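Side-chain contacts in cyclic nucleotide-binding protein (Ruegeria pomeroyi, PDB 3FX3), which probably acts as a DNA-binding transcription factor of the Crp family, pairing a cyclic nucleotide-binding domain with a helix-turn-helix domain: residues Leu221-Asp224 / Tyr225-Asp229; Thr134-Gly137 / His138-Ser141. All blocks are in the same frame, centred on the assembly; numbering follows the deposited sequence.

Contact 1: residues Leu221-Asp224 / Tyr225-Asp229; sequences LLRD and YAESD
Arg223 and Glu227, one helical turn apart, carry the side-chain contact, and it is the aliphatic part of the arginine that does the touching. OE2 of Glu227 comes to 3.3 Å from Arg223 CG and lies nearly as close to CD. The arginine chain bends about its CG-CD bond (chi3 -48°), and its NH1 stays 4.6 Å from Glu227 OE2, too far for a salt bridge, though the opposite charges may still attract; guanidinium and carboxylate planes are turned 48° against each other. With an alanine here, the Glu227 carboxylate would probably lose the methylenes alongside it and the nearby positive charge, and be freer to turn.

The backbone bonds run i to i+4. Tyr225 N binds Leu221 O, Ala226 N binds Leu222 O at 2.9 Å, and Glu227 N binds Arg223 O. The last, Ser228 N to Asp224 O at 2.8 Å, is more bent at its hydrogen (134°), just where Ser228 leaves helical geometry. Its hydroxyl turns back, OG donating to Tyr225 O at 3.0 Å.

Outside the turn, Asp224 OD2 accepts a bond from Trp234 NE1, while Gln156 NE2 reaches the carbonyls of Tyr225 and Ser228. This is the C-terminal turn of helix 219-227, the last helix of the chain, with Leu222 and Ala226 packed on helix 154-165 in the Crp-like helix-turn-helix region.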
loop_
_atom_site.group_PDB
_atom_site.type_symbol
_atom_site.label_atom_id
_atom_site.label_comp_id
_atom_site.label_asym_id
_atom_site.label_seq_id
_atom_site.Cartn_x
_atom_site.Cartn_y
_atom_site.Cartn_z
ATOM N N LEU B 221 -19.524 12.247 -15.220
ATOM C CA LEU B 221 -20.515 11.175 -15.285
ATOM C C LEU B 221 -19.936 9.820 -14.829
ATOM O O LEU B 221 -20.594 9.067 -14.109
ATOM C CB LEU B 221 -21.056 11.066 -16.701
ATOM C CG LEU B 221 -22.255 10.145 -16.937
ATOM C CD1 LEU B 221 -23.562 10.803 -16.480
ATOM C CD2 LEU B 221 -22.336 9.782 -18.415
ATOM N N LEU B 222 -18.701 9.519 -15.227
ATOM C CA LEU B 222 -18.102 8.231 -14.865
ATOM C C LEU B 222 -17.795 8.190 -13.375
ATOM O O LEU B 222 -18.104 7.204 -12.698
ATOM C CB LEU B 222 -16.852 7.926 -15.704
ATOM C CG LEU B 222 -16.217 6.537 -15.503
ATOM C CD1 LEU B 222 -17.241 5.414 -15.630
ATOM C CD2 LEU B 222 -15.073 6.317 -16.493
ATOM N N ARG B 223 -17.206 9.269 -12.862
ATOM C CA ARG B 223 -16.981 9.413 -11.412
ATOM C C ARG B 223 -18.269 9.298 -10.590
ATOM O O ARG B 223 -18.253 8.784 -9.476
ATOM C CB ARG B 223 -16.293 10.738 -11.084
ATOM C CG ARG B 223 -15.825 10.824 -9.630
ATOM C CD ARG B 223 -14.822 11.954 -9.396
ATOM N NE ARG B 223 -13.750 11.978 -10.397
ATOM C CZ ARG B 223 -12.683 11.162 -10.431
ATOM N NH1 ARG B 223 -12.501 10.209 -9.503
ATOM N NH2 ARG B 223 -11.775 11.304 -11.412
ATOM N N ASP B 224 -19.381 9.774 -11.136
ATOM C CA ASP B 224 -20.647 9.630 -10.443
ATOM C C ASP B 224 -21.004 8.162 -10.317
ATOM O O ASP B 224 -21.370 7.701 -9.233
ATOM C CB ASP B 224 -21.781 10.371 -11.147
ATOM C CG ASP B 224 -22.968 10.573 -10.240
ATOM O OD1 ASP B 224 -22.787 11.227 -9.185
ATOM O OD2 ASP B 224 -24.058 10.059 -10.554
ATOM N N TYR B 225 -20.888 7.437 -11.430
ATOM C CA TYR B 225 -21.101 5.997 -11.428
ATOM C C TYR B 225 -20.243 5.340 -10.354
ATOM O O TYR B 225 -20.738 4.564 -9.546
ATOM C CB TYR B 225 -20.772 5.378 -12.799
ATOM C CG TYR B 225 -21.228 3.942 -12.900
ATOM C CD1 TYR B 225 -20.443 2.898 -12.432
ATOM C CD2 TYR B 225 -22.469 3.638 -13.407
ATOM C CE1 TYR B 225 -20.878 1.579 -12.495
ATOM C CE2 TYR B 225 -22.913 2.326 -13.488
ATOM C CZ TYR B 225 -22.118 1.301 -13.030
ATOM O OH TYR B 225 -22.591 0.013 -13.120
ATOM N N ALA B 226 -18.953 5.663 -10.351
ATOM C CA ALA B 226 -18.001 5.044 -9.424
ATOM C C ALA B 226 -18.356 5.306 -7.958
ATOM O O ALA B 226 -18.296 4.392 -7.127
ATOM C CB ALA B 226 -16.580 5.540 -9.704
ATOM N N GLU B 227 -18.712 6.560 -7.662
ATOM C CA GLU B 227 -19.010 7.006 -6.291
ATOM C C GLU B 227 -20.415 6.705 -5.816
ATOM O O GLU B 227 -20.648 6.722 -4.608
ATOM C CB GLU B 227 -18.766 8.506 -6.144
ATOM C CG GLU B 227 -17.300 8.853 -6.029
ATOM C CD GLU B 227 -17.015 10.328 -6.230
ATOM O OE1 GLU B 227 -17.973 11.145 -6.267
ATOM O OE2 GLU B 227 -15.815 10.665 -6.357
ATOM N N SER B 228 -21.346 6.448 -6.740
ATOM C CA SER B 228 -22.742 6.176 -6.364
ATOM C C SER B 228 -22.832 4.978 -5.419
ATOM O O SER B 228 -21.976 4.089 -5.455
ATOM C CB SER B 228 -23.621 5.935 -7.596
ATOM O OG SER B 228 -23.395 4.652 -8.155
ATOM N N ASP B 229 -23.862 4.971 -4.568
ATOM C CA ASP B 229 -24.062 3.897 -3.592
ATOM C C ASP B 229 -24.180 2.562 -4.334
ATOM O O ASP B 229 -25.121 2.389 -5.132
ATOM C CB ASP B 229 -25.318 4.140 -2.755
ATOM C CG ASP B 229 -25.638 2.976 -1.835
ATOM O OD1 ASP B 229 -24.737 2.532 -1.099
ATOM O OD2 ASP B 229 -26.791 2.498 -1.854
#

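Contact 2: residues Thr134-Gly137 / His138-Ser141; sequences TTFG and HLHS
His138 and Thr134 open a run of four successive i to i+4 backbone bonds in the middle of helix 125-147. His138 N donates to Thr134 O at 3.0 Å, Leu139 N to Thr135 O at 2.8 Å, His140 N to Phe136 O and Ser141 N to Gly137 O. The bond at His140 is the straightest, 171° at the hydrogen, and that at Ser141 the most bent; all four are made, and the helix runs through Gly137 unbroken.

Among the side chains, Phe136 and Leu139 meet loosely, CD1 of the ring lying 4.5 Å from CD1 of the leucine, which approaches it obliquely. Leu139 CG also sits 3.6 Å from Thr135 O, close beside the carbonyl that its own N-H grips. His140 does the same one residue on: CD2 brings the edge of the imidazole to 3.4 Å from Phe136 O, near the ring plane. His138 starts the same way, with CB 3.4 Å from Thr134 O, but CG is anti to the backbone N (chi1 -166°), and the ring leads off the turn and touches Leu17 and Arg20.

Much of this surface faces the second subunit: His140 NE2 is hydrogen-bonded to Glu88 of that chain, Thr135 OG1 to its own counterpart there, and Leu139 packs on Leu142 of the other copy. The turn thus belongs to the long dimerisation helix characteristic of Crp-family regulators, with helix 17-20 of its own chain beside His138 and the second subunit's strand 84-86 and helix 88-93 reached by His140.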
loop_
_atom_site.group_PDB
_atom_site.type_symbol
_atom_site.label_atom_id
_atom_site.label_comp_id
_atom_site.label_asym_id
_atom_site.label_seq_id
_atom_site.Cartn_x
_atom_site.Cartn_y
_atom_site.Cartn_z
ATOM N N THR B 134 9.247 8.698 3.438
ATOM C CA THR B 134 8.110 8.819 2.537
ATOM C C THR B 134 7.467 7.457 2.235
ATOM O O THR B 134 6.241 7.335 2.284
ATOM C CB THR B 134 8.520 9.547 1.254
ATOM O OG1 THR B 134 8.893 10.881 1.606
ATOM C CG2 THR B 134 7.322 9.563 0.143
ATOM N N THR B 135 8.290 6.434 1.968
ATOM C CA THR B 135 7.779 5.159 1.620
ATOM C C THR B 135 7.133 4.511 2.836
ATOM O O THR B 135 6.110 3.843 2.691
ATOM C CB THR B 135 8.833 4.226 0.932
ATOM O OG1 THR B 135 9.918 3.957 1.811
ATOM C CG2 THR B 135 9.394 4.846 -0.340
ATOM N N PHE B 136 7.658 4.735 4.039
ATOM C CA PHE B 136 6.963 4.229 5.237
ATOM C C PHE B 136 5.585 4.847 5.390
ATOM O O PHE B 136 4.616 4.160 5.719
ATOM C CB PHE B 136 7.772 4.437 6.520
ATOM C CG PHE B 136 8.745 3.298 6.838
ATOM C CD1 PHE B 136 8.294 1.984 6.994
ATOM C CD2 PHE B 136 10.084 3.547 7.036
ATOM C CE1 PHE B 136 9.197 0.943 7.325
ATOM C CE2 PHE B 136 10.986 2.515 7.389
ATOM C CZ PHE B 136 10.557 1.226 7.496
ATOM N N GLY B 137 5.476 6.145 5.149
ATOM C CA GLY B 137 4.182 6.801 5.377
ATOM C C GLY B 137 3.192 6.250 4.347
ATOM O O GLY B 137 2.023 5.973 4.644
ATOM N N HIS B 138 3.690 6.043 3.148
ATOM C CA HIS B 138 2.893 5.483 2.076
ATOM C C HIS B 138 2.485 4.029 2.373
ATOM O O HIS B 138 1.325 3.664 2.201
ATOM C CB HIS B 138 3.659 5.654 0.736
ATOM C CG HIS B 138 2.833 5.415 -0.490
ATOM N ND1 HIS B 138 3.384 5.372 -1.755
ATOM C CD2 HIS B 138 1.509 5.162 -0.652
ATOM C CE1 HIS B 138 2.430 5.139 -2.643
ATOM N NE2 HIS B 138 1.287 5.006 -2.000
ATOM N N LEU B 139 3.394 3.207 2.882
ATOM C CA LEU B 139 3.014 1.835 3.264
ATOM C C LEU B 139 1.914 1.828 4.281
ATOM O O LEU B 139 0.920 1.097 4.138
ATOM C CB LEU B 139 4.185 1.058 3.831
ATOM C CG LEU B 139 5.084 0.389 2.830
ATOM C CD1 LEU B 139 6.423 -0.008 3.466
ATOM C CD2 LEU B 139 4.395 -0.800 2.162
ATOM N N HIS B 140 2.049 2.677 5.309
ATOM C CA HIS B 140 1.001 2.774 6.313
ATOM C C HIS B 140 -0.332 3.165 5.730
ATOM O O HIS B 140 -1.385 2.684 6.162
ATOM C CB HIS B 140 1.317 3.800 7.415
ATOM C CG HIS B 140 2.096 3.217 8.522
ATOM N ND1 HIS B 140 1.527 2.377 9.448
ATOM C CD2 HIS B 140 3.413 3.287 8.825
ATOM C CE1 HIS B 140 2.456 1.979 10.296
ATOM N NE2 HIS B 140 3.607 2.521 9.945
ATOM N N SER B 141 -0.288 4.096 4.804
ATOM C CA SER B 141 -1.534 4.546 4.202
ATOM C C SER B 141 -2.202 3.398 3.394
ATOM O O SER B 141 -3.405 3.176 3.469
ATOM C CB SER B 141 -1.253 5.810 3.369
ATOM O OG SER B 141 -2.268 6.037 2.466
#

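Contact 2 comes first along the chain, in the middle of helix 125-147; contact 1 follows near the C-terminus, at the end of helix 219-227. Their centres lie 28 Å apart and the nearest atoms about 16 Å, so the two do not touch and share no helix or sheet. Between them in sequence come helix 154-165, against which contact 1 packs, and most of the helix-turn-helix domain. Contact 2 is at the subunit interface, whereas contact 1 meets no other chain of the assembly. One therefore belongs to the helix that joins the two subunits, the other to the last helix of the chain, in the region that probably binds DNA.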